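Local coordinates for ORF59 (Human herpesvirus 8, PDB 3HSL), which serves as the accessory subunit of the viral DNA polymerase in lytic replication, raising its processivity, probably as a sliding clamp, at residues G165-R170 against V243-A248; I281-G286 against S299-E304; E192-T197 against F209-V214. All coordinates share one frame; numbering follows the deposited sequence.

Contact 1 (G165-R170 against V243-A248)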
loop_
_atom_site.group_PDB
_atom_site.type_symbol
_atom_site.label_atom_id
_atom_site.label_comp_id
_atom_site.label_asym_id
_atom_site.label_seq_id
_atom_site.Cartn_x
_atom_site.Cartn_y
_atom_site.Cartn_z
ATOM N N GLY A 165 -29.751 -8.625 29.819
ATOM C CA GLY A 165 -29.283 -9.958 30.235
ATOM C C GLY A 165 -28.404 -9.831 31.469
ATOM O O GLY A 165 -28.774 -10.296 32.553
ATOM N N GLY A 166 -27.236 -9.201 31.295
ATOM C CA GLY A 166 -26.294 -8.942 32.397
ATOM C C GLY A 166 -25.383 -10.023 32.958
ATOM O O GLY A 166 -24.262 -10.173 32.488
ATOM N N ARG A 167 -25.878 -10.761 33.961
ATOM C CA ARG A 167 -25.163 -11.857 34.691
ATOM C C ARG A 167 -24.041 -12.684 34.007
ATOM O O ARG A 167 -23.416 -13.530 34.659
ATOM C CB ARG A 167 -26.174 -12.819 35.352
ATOM C CG ARG A 167 -27.082 -12.167 36.399
ATOM C CD ARG A 167 -28.025 -13.167 37.063
ATOM N NE ARG A 167 -27.312 -14.188 37.829
ATOM C CZ ARG A 167 -27.893 -15.182 38.494
ATOM N NH1 ARG A 167 -29.218 -15.308 38.500
ATOM N NH2 ARG A 167 -27.146 -16.055 39.158
ATOM N N THR A 168 -23.797 -12.439 32.718
ATOM C CA THR A 168 -22.763 -13.122 31.918
ATOM C C THR A 168 -21.442 -13.413 32.647
ATOM O O THR A 168 -21.065 -12.722 33.592
ATOM C CB THR A 168 -22.430 -12.287 30.632
ATOM O OG1 THR A 168 -23.619 -12.094 29.855
ATOM C CG2 THR A 168 -21.404 -12.974 29.775
ATOM N N THR A 169 -20.757 -14.452 32.178
ATOM C CA THR A 169 -19.467 -14.867 32.696
ATOM C C THR A 169 -18.429 -14.029 31.967
ATOM O O THR A 169 -18.276 -14.146 30.756
ATOM C CB THR A 169 -19.223 -16.357 32.412
ATOM O OG1 THR A 169 -20.203 -17.135 33.108
ATOM C CG2 THR A 169 -17.856 -16.785 32.870
ATOM N N ARG A 170 -17.717 -13.181 32.700
ATOM C CA ARG A 170 -16.707 -12.346 32.070
ATOM C C ARG A 170 -15.458 -12.265 32.932
ATOM O O ARG A 170 -15.524 -12.418 34.151
ATOM C CB ARG A 170 -17.268 -10.954 31.701
ATOM C CG ARG A 170 -17.521 -10.000 32.851
ATOM C CD ARG A 170 -18.263 -8.744 32.425
ATOM N NE ARG A 170 -19.686 -8.997 32.179
ATOM C CZ ARG A 170 -20.641 -8.935 33.121
ATOM N NH1 ARG A 170 -20.347 -8.630 34.382
ATOM N NH2 ARG A 170 -21.907 -9.181 32.810
ATOM N N VAL A 243 -16.325 -12.392 36.867
ATOM C CA VAL A 243 -17.698 -12.672 37.307
ATOM C C VAL A 243 -18.067 -13.990 36.648
ATOM O O VAL A 243 -17.849 -14.163 35.445
ATOM C CB VAL A 243 -18.705 -11.602 36.823
ATOM C CG1 VAL A 243 -20.093 -11.886 37.377
ATOM C CG2 VAL A 243 -18.266 -10.217 37.227
ATOM N N VAL A 244 -18.625 -14.921 37.416
ATOM C CA VAL A 244 -18.979 -16.232 36.866
ATOM C C VAL A 244 -20.205 -16.850 37.516
ATOM O O VAL A 244 -20.225 -17.044 38.741
ATOM C CB VAL A 244 -17.826 -17.264 37.107
ATOM C CG1 VAL A 244 -18.113 -18.561 36.381
ATOM C CG2 VAL A 244 -16.479 -16.714 36.653
ATOM N N HIS A 245 -21.232 -17.168 36.731
ATOM C CA HIS A 245 -22.386 -17.835 37.358
ATOM C C HIS A 245 -22.601 -19.323 37.030
ATOM O O HIS A 245 -23.435 -19.980 37.644
ATOM C CB HIS A 245 -23.667 -16.979 37.442
ATOM C CG HIS A 245 -23.664 -16.030 38.607
ATOM N ND1 HIS A 245 -23.309 -14.699 38.499
ATOM C CD2 HIS A 245 -23.971 -16.234 39.914
ATOM C CE1 HIS A 245 -23.401 -14.127 39.687
ATOM N NE2 HIS A 245 -23.801 -15.036 40.563
ATOM N N THR A 246 -21.839 -19.835 36.071
ATOM C CA THR A 246 -21.897 -21.246 35.692
ATOM C C THR A 246 -20.539 -21.533 35.094
ATOM O O THR A 246 -19.927 -20.646 34.511
ATOM C CB THR A 246 -22.932 -21.540 34.566
ATOM O OG1 THR A 246 -24.164 -20.868 34.829
ATOM C CG2 THR A 246 -23.175 -23.057 34.410
ATOM N N ASP A 247 -20.059 -22.760 35.233
ATOM C CA ASP A 247 -18.801 -23.106 34.630
ATOM C C ASP A 247 -18.950 -22.873 33.145
ATOM O O ASP A 247 -20.019 -23.081 32.583
ATOM C CB ASP A 247 -18.401 -24.552 34.929
ATOM C CG ASP A 247 -17.855 -24.726 36.330
ATOM O OD1 ASP A 247 -18.020 -23.814 37.155
ATOM O OD2 ASP A 247 -17.255 -25.777 36.615
ATOM N N ALA A 248 -17.870 -22.435 32.517
ATOM C CA ALA A 248 -17.854 -22.162 31.091
ATOM C C ALA A 248 -16.739 -22.968 30.453
ATOM O O ALA A 248 -15.713 -23.227 31.083
ATOM C CB ALA A 248 -17.619 -20.694 30.855
#

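Contact 2 (I281-G286 against S299-E304)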
loop_
_atom_site.group_PDB
_atom_site.type_symbol
_atom_site.label_atom_id
_atom_site.label_comp_id
_atom_site.label_asym_id
_atom_site.label_seq_id
_atom_site.Cartn_x
_atom_site.Cartn_y
_atom_site.Cartn_z
ATOM N N ILE A 281 -20.609 -18.286 22.103
ATOM C CA ILE A 281 -19.559 -17.356 21.683
ATOM C C ILE A 281 -18.697 -16.669 22.741
ATOM O O ILE A 281 -19.214 -16.031 23.654
ATOM C CB ILE A 281 -20.110 -16.298 20.675
ATOM C CG1 ILE A 281 -20.543 -16.996 19.390
ATOM C CG2 ILE A 281 -19.060 -15.258 20.313
ATOM C CD1 ILE A 281 -20.922 -16.035 18.257
ATOM N N LEU A 282 -17.376 -16.822 22.588
ATOM C CA LEU A 282 -16.378 -16.192 23.451
ATOM C C LEU A 282 -15.958 -14.866 22.784
ATOM O O LEU A 282 -15.426 -14.865 21.673
ATOM C CB LEU A 282 -15.161 -17.114 23.681
ATOM C CG LEU A 282 -13.956 -16.526 24.455
ATOM C CD1 LEU A 282 -14.341 -15.995 25.829
ATOM C CD2 LEU A 282 -12.778 -17.479 24.587
ATOM N N GLU A 283 -16.199 -13.745 23.459
ATOM C CA GLU A 283 -15.864 -12.444 22.908
ATOM C C GLU A 283 -14.649 -11.823 23.577
ATOM O O GLU A 283 -14.556 -11.751 24.801
ATOM C CB GLU A 283 -17.066 -11.500 23.018
ATOM C CG GLU A 283 -16.857 -10.110 22.414
ATOM C CD GLU A 283 -18.108 -9.197 22.456
ATOM O OE1 GLU A 283 -19.033 -9.414 23.271
ATOM O OE2 GLU A 283 -18.165 -8.235 21.651
ATOM N N VAL A 284 -13.711 -11.373 22.761
ATOM C CA VAL A 284 -12.522 -10.700 23.250
ATOM C C VAL A 284 -12.871 -9.239 23.049
ATOM O O VAL A 284 -13.032 -8.811 21.909
ATOM C CB VAL A 284 -11.287 -11.073 22.428
ATOM C CG1 VAL A 284 -10.119 -10.175 22.786
ATOM C CG2 VAL A 284 -10.949 -12.549 22.639
ATOM N N GLU A 285 -12.994 -8.475 24.132
ATOM C CA GLU A 285 -13.366 -7.068 24.007
ATOM C C GLU A 285 -12.354 -6.077 24.539
ATOM O O GLU A 285 -11.792 -6.256 25.623
ATOM C CB GLU A 285 -14.716 -6.792 24.675
ATOM C CG GLU A 285 -15.139 -5.347 24.541
ATOM C CD GLU A 285 -16.517 -5.058 25.078
ATOM O OE1 GLU A 285 -17.117 -4.046 24.656
ATOM O OE2 GLU A 285 -17.021 -5.826 25.917
ATOM N N GLY A 286 -12.137 -5.028 23.758
ATOM C CA GLY A 286 -11.246 -3.970 24.134
ATOM C C GLY A 286 -11.987 -3.228 25.221
ATOM O O GLY A 286 -13.048 -2.651 24.979
ATOM N N SER A 299 -14.158 -5.313 19.389
ATOM C CA SER A 299 -14.142 -6.665 19.945
ATOM C C SER A 299 -13.994 -7.669 18.837
ATOM O O SER A 299 -14.084 -7.316 17.678
ATOM C CB SER A 299 -15.417 -6.968 20.727
ATOM O OG SER A 299 -16.511 -7.100 19.850
ATOM N N VAL A 300 -13.767 -8.923 19.206
ATOM C CA VAL A 300 -13.623 -10.007 18.249
ATOM C C VAL A 300 -14.432 -11.177 18.781
ATOM O O VAL A 300 -14.220 -11.615 19.892
ATOM C CB VAL A 300 -12.155 -10.465 18.091
ATOM C CG1 VAL A 300 -12.067 -11.568 17.087
ATOM C CG2 VAL A 300 -11.219 -9.299 17.679
ATOM N N LEU A 301 -15.363 -11.678 17.987
ATOM C CA LEU A 301 -16.178 -12.811 18.374
ATOM C C LEU A 301 -15.440 -14.074 17.976
ATOM O O LEU A 301 -15.127 -14.259 16.797
ATOM C CB LEU A 301 -17.510 -12.763 17.647
ATOM C CG LEU A 301 -18.309 -11.485 17.875
ATOM C CD1 LEU A 301 -19.613 -11.504 17.123
ATOM C CD2 LEU A 301 -18.555 -11.274 19.347
ATOM N N LEU A 302 -15.154 -14.941 18.948
ATOM C CA LEU A 302 -14.457 -16.197 18.670
ATOM C C LEU A 302 -15.484 -17.278 18.502
ATOM O O LEU A 302 -16.259 -17.563 19.421
ATOM C CB LEU A 302 -13.488 -16.570 19.787
ATOM C CG LEU A 302 -12.336 -15.612 20.063
ATOM C CD1 LEU A 302 -11.528 -16.208 21.188
ATOM C CD2 LEU A 302 -11.452 -15.382 18.846
ATOM N N LEU A 303 -15.490 -17.884 17.327
ATOM C CA LEU A 303 -16.439 -18.942 17.041
ATOM C C LEU A 303 -16.011 -20.273 17.610
ATOM O O LEU A 303 -14.829 -20.629 17.610
ATOM C CB LEU A 303 -16.695 -19.038 15.543
ATOM C CG LEU A 303 -17.392 -17.802 14.975
ATOM C CD1 LEU A 303 -17.319 -17.739 13.458
ATOM C CD2 LEU A 303 -18.823 -17.764 15.471
ATOM N N GLU A 304 -17.013 -20.997 18.096
ATOM C CA GLU A 304 -16.861 -22.301 18.702
ATOM C C GLU A 304 -16.362 -23.185 17.561
ATOM O O GLU A 304 -16.867 -23.091 16.445
ATOM C CB GLU A 304 -18.241 -22.739 19.196
ATOM C CG GLU A 304 -18.289 -23.612 20.469
ATOM C CD GLU A 304 -17.652 -24.979 20.355
ATOM O OE1 GLU A 304 -17.489 -25.488 19.223
ATOM O OE2 GLU A 304 -17.317 -25.541 21.426
#

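Contact 3 (E192-T197 against F209-V214)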
loop_
_atom_site.group_PDB
_atom_site.type_symbol
_atom_site.label_atom_id
_atom_site.label_comp_id
_atom_site.label_asym_id
_atom_site.label_seq_id
_atom_site.Cartn_x
_atom_site.Cartn_y
_atom_site.Cartn_z
ATOM N N GLU A 192 0.607 -24.960 11.756
ATOM C CA GLU A 192 -0.823 -25.242 11.655
ATOM C C GLU A 192 -1.586 -24.768 12.903
ATOM O O GLU A 192 -1.024 -24.686 14.007
ATOM C CB GLU A 192 -1.078 -26.735 11.405
ATOM C CG GLU A 192 -2.516 -27.003 10.973
ATOM C CD GLU A 192 -2.847 -26.295 9.651
ATOM O OE1 GLU A 192 -2.123 -26.538 8.652
ATOM O OE2 GLU A 192 -3.829 -25.505 9.620
ATOM N N ASP A 193 -2.870 -24.461 12.717
ATOM C CA ASP A 193 -3.704 -23.977 13.809
ATOM C C ASP A 193 -4.191 -25.138 14.671
ATOM O O ASP A 193 -4.245 -26.288 14.227
ATOM C CB ASP A 193 -4.896 -23.170 13.284
ATOM C CG ASP A 193 -5.539 -22.316 14.364
ATOM O OD1 ASP A 193 -4.787 -21.773 15.197
ATOM O OD2 ASP A 193 -6.779 -22.177 14.385
ATOM N N GLN A 194 -4.542 -24.821 15.911
ATOM C CA GLN A 194 -5.010 -25.810 16.853
ATOM C C GLN A 194 -6.236 -25.223 17.528
ATOM O O GLN A 194 -6.502 -24.029 17.405
ATOM C CB GLN A 194 -3.931 -26.060 17.908
ATOM C CG GLN A 194 -2.528 -26.228 17.342
ATOM C CD GLN A 194 -1.497 -26.573 18.401
ATOM O OE1 GLN A 194 -0.543 -25.826 18.613
ATOM N NE2 GLN A 194 -1.687 -27.705 19.078
ATOM N N THR A 195 -6.989 -26.052 18.243
ATOM C CA THR A 195 -8.147 -25.521 18.931
ATOM C C THR A 195 -7.690 -25.380 20.395
ATOM O O THR A 195 -7.059 -26.285 20.935
ATOM C CB THR A 195 -9.404 -26.437 18.829
ATOM O OG1 THR A 195 -9.409 -27.405 19.870
ATOM C CG2 THR A 195 -9.535 -27.090 17.451
ATOM N N VAL A 196 -8.000 -24.250 21.027
ATOM C CA VAL A 196 -7.623 -24.048 22.418
ATOM C C VAL A 196 -8.915 -24.116 23.197
ATOM O O VAL A 196 -9.902 -23.497 22.796
ATOM C CB VAL A 196 -7.105 -22.644 22.685
ATOM C CG1 VAL A 196 -6.339 -22.639 24.001
ATOM C CG2 VAL A 196 -6.185 -22.194 21.592
ATOM N N THR A 197 -8.942 -24.856 24.301
ATOM C CA THR A 197 -10.164 -24.874 25.064
ATOM C C THR A 197 -9.882 -23.878 26.199
ATOM O O THR A 197 -8.824 -23.918 26.802
ATOM C CB THR A 197 -10.548 -26.266 25.568
ATOM O OG1 THR A 197 -9.761 -26.594 26.707
ATOM C CG2 THR A 197 -10.371 -27.324 24.482
ATOM N N PHE A 209 -6.351 -22.256 30.169
ATOM C CA PHE A 209 -6.145 -22.318 28.722
ATOM C C PHE A 209 -5.480 -23.657 28.478
ATOM O O PHE A 209 -4.410 -23.930 29.005
ATOM C CB PHE A 209 -5.338 -21.111 28.236
ATOM C CG PHE A 209 -6.060 -19.788 28.423
ATOM C CD1 PHE A 209 -6.743 -19.188 27.354
ATOM C CD2 PHE A 209 -6.065 -19.140 29.660
ATOM C CE1 PHE A 209 -7.423 -17.956 27.512
ATOM C CE2 PHE A 209 -6.738 -17.909 29.838
ATOM C CZ PHE A 209 -7.420 -17.316 28.758
ATOM N N SER A 210 -6.134 -24.489 27.679
ATOM C CA SER A 210 -5.662 -25.838 27.395
ATOM C C SER A 210 -5.488 -26.099 25.920
ATOM O O SER A 210 -6.405 -25.898 25.106
ATOM C CB SER A 210 -6.621 -26.875 27.996
ATOM O OG SER A 210 -6.205 -28.184 27.661
ATOM N N LEU A 211 -4.296 -26.561 25.580
ATOM C CA LEU A 211 -3.986 -26.778 24.192
ATOM C C LEU A 211 -2.972 -27.912 24.039
ATOM O O LEU A 211 -2.034 -28.036 24.834
ATOM C CB LEU A 211 -3.422 -25.452 23.687
ATOM C CG LEU A 211 -3.314 -25.046 22.234
ATOM C CD1 LEU A 211 -2.675 -23.685 22.276
ATOM C CD2 LEU A 211 -2.467 -25.990 21.434
ATOM N N GLY A 212 -3.157 -28.742 23.017
ATOM C CA GLY A 212 -2.261 -29.871 22.813
ATOM C C GLY A 212 -2.313 -30.576 24.146
ATOM O O GLY A 212 -3.393 -31.002 24.580
ATOM N N GLY A 213 -1.160 -30.695 24.802
ATOM C CA GLY A 213 -1.080 -31.346 26.116
ATOM C C GLY A 213 -0.539 -30.455 27.227
ATOM O O GLY A 213 0.015 -30.956 28.195
ATOM N N VAL A 214 -0.695 -29.138 27.094
ATOM C CA VAL A 214 -0.214 -28.177 28.099
ATOM C C VAL A 214 -1.306 -27.194 28.496
ATOM O O VAL A 214 -2.177 -26.878 27.694
ATOM C CB VAL A 214 1.033 -27.380 27.616
ATOM C CG1 VAL A 214 2.278 -28.261 27.601
ATOM C CG2 VAL A 214 0.782 -26.706 26.253
#

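Contact 1 (G165-R170 against V243-A248)
R170 and V243 form an antiparallel hydrogen-bonded pair with CA atoms 5.3 Å apart, joined by R170 N to V243 O at 2.9 Å and by the straighter V243 N to R170 O at 2.8 Å (N-H...O 172°). One residue before R170, T169 has its CA nearest that of V244 (4.4 Å), and T169 CA makes a CA-H...O contact with V243 O. The R170 and V243 side chains leave the same face and run alongside each other, the guanidinium NH1 coming obliquely to V243 CG2 at 3.9 Å; V227 and W230 also pack on this arginine. T169 holds its methyl anti to the backbone N, which brings CG2 to V244 CG1 at 3.9 Å and near A248 CB; the T169 side chain also touches V200 and W276. Near the surface the R167 chain, bent at chi3 (64°), reaches H245: NH2 stands over one face of the imidazole near its rim, 3.3 Å from CD2, with the guanidinium plane almost perpendicular to the ring (88°). This pairing ties strand 169-172 to the end of strand 241-243 just before the chain turns away through V244-D247, a short two-bond antiparallel bridge within a fold of the DNA-clamp clan.

Contact 2 (I281-G286 against S299-E304)
L282 and L302 lie side by side on one face of two antiparallel strands, CD2 of L282 3.8 Å from CD1 of L302, and the same CD1 meets V284 CG2 obliquely at 4.0 Å. This is the densely packed side: from helix 254-263, A260 rests on V284 and V300, and S256 and L257 touch L302, while L282 packs on W276 of strand 270-276. The backbone ladder keeps them in register, with V284 N to V300 O at 2.9 Å (nearly straight, 173°), V300 N to V284 O at 2.8 Å, L302 N to L282 O at 2.7 Å, and a weak L282 N to L302 O. Strands 282-288 and 296-302 form a beta hairpin. On its other, more polar face E283, L301 and E285 are partly exposed, while S299 is buried. E283 CG, anti to the backbone N (chi1 -177°), lies against L301 CD2, and the extended chain carries OE2 across to accept a bond from S299 OG at 2.7 Å through the anti lone pair; H277 NE2 holds OE1. E285 OE2 is hydrogen-bonded to W230 NE1. Beyond the last paired residues, I281 CD1 and L303 CD2 lie 3.9 Å apart, L303 being exposed.

Contact 3 (E192-T197 against F209-V214)
T197 and S210 are an antiparallel hydrogen-bonded pair, joined by T197 N to S210 O and S210 N to T197 O, both 2.9 Å and both at 164°. The short strands run antiparallel at 144°, and T197-S210 is the one bridge between these segments; V196 and L211 are the next nearest pair, CA atoms 4.9 Å apart. Beyond L211 the chain reverses through a type II' turn, L211 to V214, with G212 at positive phi, as the first central residue of such a turn is; L211 N and V214 N each bond to the other residue's carbonyl oxygen. L211 holds CG anti to its backbone N (chi1 -162°), and this carries the isobutyl group back over the opposite segment. There its two methyls part: CD1 packs on V196 CG2 at 3.9 Å, while CD2 lies against the Q194 side chain, 3.8 Å from CB, with the two chains crossing at about a right angle. L254 of helix 254-263 touches both V196 and L211. On the face of T197 and S210, OG1 of T197 abuts CB of S210 at 3.4 Å, and the T197 side chain touches L249 and R251 of strand 248-253. F209, buried, packs on L181 and W184 of helix 175-186. The chemistry implies a division of labour: backbone bonds fix the register at T197-S210, while past it the segments meet through apolar packing of L211 on V196, with Q194 alongside.

In the fold
Contact 3 is nested in the chain between the two segments of contact 1, and contact 2 follows both. Centre to centre, contacts 1 and 2 are about 15 Å apart, contacts 2 and 3 about 17 Å, and contacts 1 and 3 about 23 Å; none touches another. All belong to one connected run of strands: 296-302 and 282-288 of contact 2, then 270-276, then 169-172 and 241-243 of contact 1, then 214-222, and finally 206-211 and 195-201 of contact 3. Helix 254-263 packs on both contact 2 and contact 3. The two hairpins are thus local pairings, whereas contact 1 joins segments 73 residues apart, consistent with a clamp-type fold.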